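AAC3-I (Uncultured bacterium, PDB 5HMN) probably transfers an acetyl group from acetyl-coenzyme A to aminoglycoside antibiotics, as expected of an aminoglycoside acetyltransferase with the GNAT fold. Local coordinates at residues H8-S11 with A16-E19; E33-N38 with I86-V91. All blocks are in the same frame, centred on the assembly; numbering follows the deposited sequence.

From the N terminus, the chain runs through strand 5-9, the outermost strand of the sheet at one side within the chain, and turns into helix 15-28. Contact 1 closes this short loop, with four residues between its segments. Helix 32-36 follows, and contact 2 then spans a much longer stretch, 47 residues rich in strand, before returning on strand 82-91. The two contacts are therefore in series, neither nested nor crossed. The centres of contacts 1 and 2 lie about 14 Å apart. Contact 1 ties the first helix to strand 5-9; contact 2 ties the next helix to strand 82-91, which binds the pantetheine of coenzyme A through backbone atoms, so both act on one sheet.

Contact 1 of 2, residues H8-S11 with A16-E19; sequences HQLS and ALME
Leu17 reaches back from helix 15-28 to Leu10 and His8 chiefly by one methyl, CD2. That methyl lies 3.7 Å from Leu10 CD2, where the two side chains approach at a slant, and Leu17 CB is 3.9 Å from the same Leu10 CD2. Its other neighbour is the imidazole of His8: Leu17 CD2 stands 4.1 Å from His8 CD2, at the ring edge and near the ring plane, so this is an edge contact and not packing on a face. The CB of His8 points toward the helix, and CG, anti to the backbone N (chi1 170°), places the ring edge beside Leu17 CD2. His8 NE2 is hydrogen-bonded to Glu14, in the connection between the segments. Glu14 OE1 also accepts from Ser11 N, so one carboxylate oxygen ties the His8 ring to the backbone N of Ser11.

Met18, the next residue, receives the other branch of Leu10. Leu10 CD1 is 3.8 Å from Met18 CA, and thus sits against the helix backbone itself. The Met18 chain bends at chi2 (73°), which turns its sulfur back alongside the same methyl, with SD 3.8 Å from Leu10 CD1. The two branches of Leu10 are thus divided, CD2 to Leu17 and CD1 to Met18. Beyond this pair, Met18 and Leu10 both pack on Ala56 of strand 54-61, and Met18 also touches Phe77 of the second subunit.

No hydrogen bond joins the two segments. The evidence is instead a modest buried surface of 159 Å², with Leu10 and Met18 buried and their CA atoms, the nearest across the contact, 7.3 Å apart. Such an apolar joint belongs to a strand followed after a short loop by a helix laid against the sheet, the first beta-alpha unit of the GNAT fold.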
loop_
_atom_site.group_PDB
_atom_site.type_symbol
_atom_site.label_atom_id
_atom_site.label_comp_id
_atom_site.label_asym_id
_atom_site.label_seq_id
_atom_site.Cartn_x
_atom_site.Cartn_y
_atom_site.Cartn_z
ATOM N N HIS C 8 20.894 -5.672 -4.312
ATOM C CA HIS C 8 20.949 -4.728 -5.421
ATOM C C HIS C 8 19.571 -4.154 -5.771
ATOM O O HIS C 8 18.610 -4.894 -5.963
ATOM C CB HIS C 8 21.572 -5.428 -6.636
ATOM C CG HIS C 8 21.466 -4.654 -7.910
ATOM N ND1 HIS C 8 22.061 -3.423 -8.087
ATOM C CD2 HIS C 8 20.842 -4.942 -9.076
ATOM C CE1 HIS C 8 21.802 -2.984 -9.306
ATOM N NE2 HIS C 8 21.064 -3.886 -9.926
ATOM N N GLN C 9 19.471 -2.830 -5.845
ATOM C CA GLN C 9 18.226 -2.202 -6.283
ATOM C C GLN C 9 18.126 -2.240 -7.802
ATOM O O GLN C 9 19.026 -1.774 -8.505
ATOM C CB GLN C 9 18.122 -0.762 -5.787
ATOM C CG GLN C 9 16.844 -0.071 -6.238
ATOM C CD GLN C 9 16.678 1.323 -5.659
ATOM O OE1 GLN C 9 17.536 1.819 -4.930
ATOM N NE2 GLN C 9 15.563 1.963 -5.988
ATOM N N LEU C 10 17.037 -2.805 -8.309
ATOM C CA LEU C 10 16.855 -2.929 -9.752
ATOM C C LEU C 10 16.642 -1.561 -10.403
ATOM O O LEU C 10 15.880 -0.738 -9.900
ATOM C CB LEU C 10 15.678 -3.853 -10.067
ATOM C CG LEU C 10 15.802 -5.287 -9.536
ATOM C CD1 LEU C 10 14.735 -6.181 -10.150
ATOM C CD2 LEU C 10 17.189 -5.847 -9.790
ATOM N N SER C 11 17.329 -1.329 -11.518
ATOM C CA SER C 11 17.202 -0.081 -12.263
ATOM C C SER C 11 16.233 -0.281 -13.426
ATOM O O SER C 11 15.860 -1.417 -13.725
ATOM C CB SER C 11 18.573 0.376 -12.772
ATOM O OG SER C 11 18.862 -0.203 -14.032
ATOM N N ALA C 16 15.105 -7.499 -17.223
ATOM C CA ALA C 16 15.485 -8.906 -17.286
ATOM C C ALA C 16 15.665 -9.503 -15.890
ATOM O O ALA C 16 15.244 -10.626 -15.633
ATOM C CB ALA C 16 16.761 -9.067 -18.098
ATOM N N LEU C 17 16.289 -8.746 -14.995
ATOM C CA LEU C 17 16.472 -9.181 -13.610
ATOM C C LEU C 17 15.132 -9.295 -12.893
ATOM O O LEU C 17 14.928 -10.185 -12.070
ATOM C CB LEU C 17 17.389 -8.214 -12.859
ATOM C CG LEU C 17 18.861 -8.608 -12.725
ATOM C CD1 LEU C 17 19.459 -8.931 -14.077
ATOM C CD2 LEU C 17 19.657 -7.507 -12.041
ATOM N N MET C 18 14.217 -8.386 -13.211
ATOM C CA MET C 18 12.889 -8.392 -12.612
ATOM C C MET C 18 12.142 -9.671 -12.977
ATOM O O MET C 18 11.454 -10.256 -12.143
ATOM C CB MET C 18 12.096 -7.160 -13.062
ATOM C CG MET C 18 10.760 -6.993 -12.368
ATOM S SD MET C 18 10.972 -6.468 -10.662
ATOM C CE MET C 18 9.472 -7.094 -9.924
ATOM N N GLU C 19 12.304 -10.109 -14.228
ATOM C CA GLU C 19 11.654 -11.325 -14.722
ATOM C C GLU C 19 12.115 -12.570 -13.986
ATOM O O GLU C 19 11.325 -13.472 -13.705
ATOM C CB GLU C 19 11.917 -11.493 -16.222
ATOM C CG GLU C 19 11.144 -10.522 -17.092
ATOM C CD GLU C 19 9.815 -10.130 -16.476
ATOM O OE1 GLU C 19 8.814 -10.839 -16.719
ATOM O OE2 GLU C 19 9.766 -9.112 -15.752
#

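Contact 2 of 2, residues E33-N38 with I86-V91; sequences ETYTGN and IYDLAV. With COA (coenzyme A), chain J.
Asp88, one half of a classic beta bulge in strand 82-91, meets Tyr35 of helix 32-36 beside the coenzyme A site of the GNAT fold. The bulge is defined by Tyr87 and Asp88 both facing Ala70. The side chains of Tyr35 and Asp88 come from opposite directions. Tyr35 OH hydrogen-bonds to Asp88 OD2 at 3.0 Å, although its one proton has another acceptor within reach, so the assignment to OD2 is not settled; Asp88 OD1 is 3.5 Å from Tyr35 OH. OD2 sits in the tyrosine ring plane, at its edge, with ring and carboxylate planes 60° apart. It also lies in plane at the Tyr87 ring edge. With CG anti to its carbonyl carbon (chi1 -73°), Tyr35 reaches across to the strand.

Further along, Leu89 O accepts from coenzyme A N4P at 2.7 Å, and Val91 N donates to coenzyme A O9P at 2.8 Å, nearly straight at 170°. These two backbone bonds hold the pantetheine alongside the strand, as in other GNAT enzymes, and so probably guide the thiol arm. Asp88 OD1 lies 6.4 Å from coenzyme A S1P; the hydroxyl-carboxylate bond implies that Tyr35 probably orients this carboxylate from the second shell.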
loop_
_atom_site.group_PDB
_atom_site.type_symbol
_atom_site.label_atom_id
_atom_site.label_comp_id
_atom_site.label_asym_id
_atom_site.label_seq_id
_atom_site.Cartn_x
_atom_site.Cartn_y
_atom_site.Cartn_z
ATOM N N GLU C 33 2.145 -19.723 -11.309
ATOM C CA GLU C 33 1.174 -19.286 -12.303
ATOM C C GLU C 33 0.880 -17.790 -12.198
ATOM O O GLU C 33 0.752 -17.104 -13.206
ATOM C CB GLU C 33 -0.121 -20.089 -12.159
ATOM C CG GLU C 33 -1.279 -19.558 -12.986
ATOM C CD GLU C 33 -2.468 -20.498 -12.994
ATOM O OE1 GLU C 33 -2.873 -20.960 -11.906
ATOM O OE2 GLU C 33 -2.997 -20.775 -14.092
ATOM N N THR C 34 0.779 -17.288 -10.974
ATOM C CA THR C 34 0.469 -15.881 -10.753
ATOM C C THR C 34 1.642 -14.968 -11.120
ATOM O O THR C 34 1.445 -13.887 -11.674
ATOM C CB THR C 34 0.072 -15.627 -9.286
ATOM O OG1 THR C 34 -1.044 -16.457 -8.944
ATOM C CG2 THR C 34 -0.301 -14.169 -9.070
ATOM N N TYR C 35 2.861 -15.416 -10.827
ATOM C CA TYR C 35 4.037 -14.558 -10.962
ATOM C C TYR C 35 4.765 -14.699 -12.294
ATOM O O TYR C 35 5.497 -13.796 -12.696
ATOM C CB TYR C 35 5.014 -14.824 -9.813
ATOM C CG TYR C 35 4.540 -14.265 -8.491
ATOM C CD1 TYR C 35 4.816 -12.953 -8.129
ATOM C CD2 TYR C 35 3.804 -15.047 -7.610
ATOM C CE1 TYR C 35 4.374 -12.435 -6.925
ATOM C CE2 TYR C 35 3.356 -14.538 -6.403
ATOM C CZ TYR C 35 3.645 -13.232 -6.066
ATOM O OH TYR C 35 3.206 -12.717 -4.867
ATOM N N THR C 36 4.567 -15.820 -12.982
ATOM C CA THR C 36 5.250 -16.048 -14.250
ATOM C C THR C 36 4.301 -16.458 -15.379
ATOM O O THR C 36 4.708 -16.523 -16.538
ATOM C CB THR C 36 6.340 -17.136 -14.119
ATOM O OG1 THR C 36 5.737 -18.400 -13.803
ATOM C CG2 THR C 36 7.345 -16.768 -13.031
ATOM N N GLY C 37 3.045 -16.732 -15.040
ATOM C CA GLY C 37 2.086 -17.225 -16.016
ATOM C C GLY C 37 1.587 -16.180 -16.996
ATOM O O GLY C 37 1.109 -16.513 -18.080
ATOM N N ASN C 38 1.691 -14.912 -16.614
ATOM C CA ASN C 38 1.263 -13.820 -17.479
ATOM C C ASN C 38 2.095 -12.569 -17.237
ATOM O O ASN C 38 1.569 -11.532 -16.829
ATOM C CB ASN C 38 -0.222 -13.519 -17.269
ATOM C CG ASN C 38 -0.834 -12.760 -18.433
ATOM O OD1 ASN C 38 -0.140 -12.065 -19.176
ATOM N ND2 ASN C 38 -2.146 -12.892 -18.596
ATOM N N ILE C 86 6.198 -2.730 2.188
ATOM C CA ILE C 86 6.699 -3.976 1.625
ATOM C C ILE C 86 5.532 -4.822 1.128
ATOM O O ILE C 86 4.699 -5.276 1.917
ATOM C CB ILE C 86 7.515 -4.780 2.652
ATOM C CG1 ILE C 86 8.726 -3.970 3.119
ATOM C CG2 ILE C 86 7.958 -6.103 2.053
ATOM C CD1 ILE C 86 9.627 -4.711 4.101
ATOM N N TYR C 87 5.458 -5.020 -0.184
ATOM C CA TYR C 87 4.394 -5.838 -0.737
ATOM C C TYR C 87 4.772 -7.314 -0.715
ATOM O O TYR C 87 4.061 -8.118 -0.126
ATOM C CB TYR C 87 4.044 -5.411 -2.162
ATOM C CG TYR C 87 2.732 -6.006 -2.631
ATOM C CD1 TYR C 87 1.536 -5.314 -2.475
ATOM C CD2 TYR C 87 2.684 -7.277 -3.197
ATOM C CE1 TYR C 87 0.332 -5.868 -2.889
ATOM C CE2 TYR C 87 1.492 -7.834 -3.612
ATOM C CZ TYR C 87 0.319 -7.130 -3.457
ATOM O OH TYR C 87 -0.870 -7.696 -3.870
ATOM N N ASP C 88 5.881 -7.660 -1.369
ATOM C CA ASP C 88 6.354 -9.042 -1.439
ATOM C C ASP C 88 7.813 -9.142 -0.986
ATOM O O ASP C 88 8.628 -8.282 -1.306
ATOM C CB ASP C 88 6.232 -9.602 -2.867
ATOM C CG ASP C 88 4.813 -10.040 -3.230
ATOM O OD1 ASP C 88 4.047 -10.452 -2.352
ATOM O OD2 ASP C 88 4.454 -9.998 -4.422
ATOM N N LEU C 89 8.124 -10.203 -0.251
ATOM C CA LEU C 89 9.481 -10.466 0.215
ATOM C C LEU C 89 9.710 -11.970 0.243
ATOM O O LEU C 89 8.949 -12.706 0.869
ATOM C CB LEU C 89 9.713 -9.864 1.605
ATOM C CG LEU C 89 11.034 -10.209 2.301
ATOM C CD1 LEU C 89 12.215 -9.661 1.525
ATOM C CD2 LEU C 89 11.041 -9.677 3.726
ATOM N N ALA C 90 10.755 -12.432 -0.438
ATOM C CA ALA C 90 11.002 -13.869 -0.524
ATOM C C ALA C 90 12.473 -14.220 -0.685
ATOM O O ALA C 90 13.236 -13.494 -1.321
ATOM C CB ALA C 90 10.210 -14.465 -1.674
ATOM N N VAL C 91 12.846 -15.352 -0.104
ATOM C CA VAL C 91 14.177 -15.919 -0.242
ATOM C C VAL C 91 14.046 -17.381 -0.671
ATOM O O VAL C 91 13.201 -18.115 -0.143
ATOM C CB VAL C 91 14.979 -15.819 1.076
ATOM C CG1 VAL C 91 16.304 -16.563 0.966
ATOM C CG2 VAL C 91 15.212 -14.355 1.450
HETATM N N1A COA J . 11.817 -20.049 11.907
HETATM C C2A COA J . 12.076 -19.270 12.991
HETATM N N3A COA J . 12.675 -18.075 12.907
HETATM C C4A COA J . 13.021 -17.635 11.690
HETATM C C5A COA J . 12.790 -18.386 10.605
HETATM C C6A COA J . 12.188 -19.606 10.716
HETATM N N6A COA J . 11.805 -20.598 9.780
HETATM N N7A COA J . 13.237 -17.723 9.555
HETATM C C8A COA J . 13.773 -16.570 9.981
HETATM N N9A COA J . 13.629 -16.526 11.303
HETATM C C1B COA J . 14.022 -15.521 12.149
HETATM C C2B COA J . 15.100 -15.814 12.832
HETATM O O2B COA J . 15.100 -15.028 14.044
HETATM C C3B COA J . 16.246 -15.297 11.985
HETATM O O3B COA J . 17.336 -15.028 12.662
HETATM P P3B COA J . 18.340 -16.143 13.125
HETATM O O7A COA J . 19.534 -15.444 13.601
HETATM O O8A COA J . 17.749 -16.881 14.231
HETATM O O9A COA J . 18.691 -17.132 12.071
HETATM C C4B COA J . 15.577 -13.983 11.418
HETATM O O4B COA J . 14.320 -14.198 11.281
HETATM C C5B COA J . 16.178 -13.629 10.042
HETATM O O5B COA J . 16.229 -14.717 9.164
HETATM P P1A COA J . 16.659 -14.493 7.695
HETATM O O1A COA J . 17.653 -15.474 7.389
HETATM O O2A COA J . 17.190 -13.181 7.544
HETATM O O3A COA J . 15.449 -14.837 6.841
HETATM P P2A COA J . 15.456 -15.538 5.473
HETATM O O4A COA J . 16.495 -15.026 4.674
HETATM O O5A COA J . 15.571 -16.929 5.669
HETATM O O6A COA J . 14.053 -15.410 4.835
HETATM C CBP COA J . 11.709 -15.422 4.597
HETATM C CCP COA J . 12.903 -15.339 5.565
HETATM C CDP COA J . 11.782 -14.304 3.574
HETATM C CEP COA J . 10.392 -15.247 5.374
HETATM C CAP COA J . 11.754 -16.771 3.937
HETATM O OAP COA J . 11.421 -17.696 4.880
HETATM C C9P COA J . 10.778 -16.904 2.808
HETATM O O9P COA J . 11.041 -16.535 1.731
HETATM N N8P COA J . 9.523 -17.517 3.001
HETATM C C7P COA J . 8.592 -17.701 1.968
HETATM C C6P COA J . 7.756 -16.472 1.566
HETATM C C5P COA J . 7.250 -15.548 2.697
HETATM O O5P COA J . 6.750 -15.983 3.709
HETATM N N4P COA J . 7.382 -14.139 2.471
HETATM C C3P COA J . 6.981 -13.122 3.384
HETATM C C2P COA J . 6.144 -12.017 2.687
HETATM S S1P COA J . 5.902 -10.652 3.813
#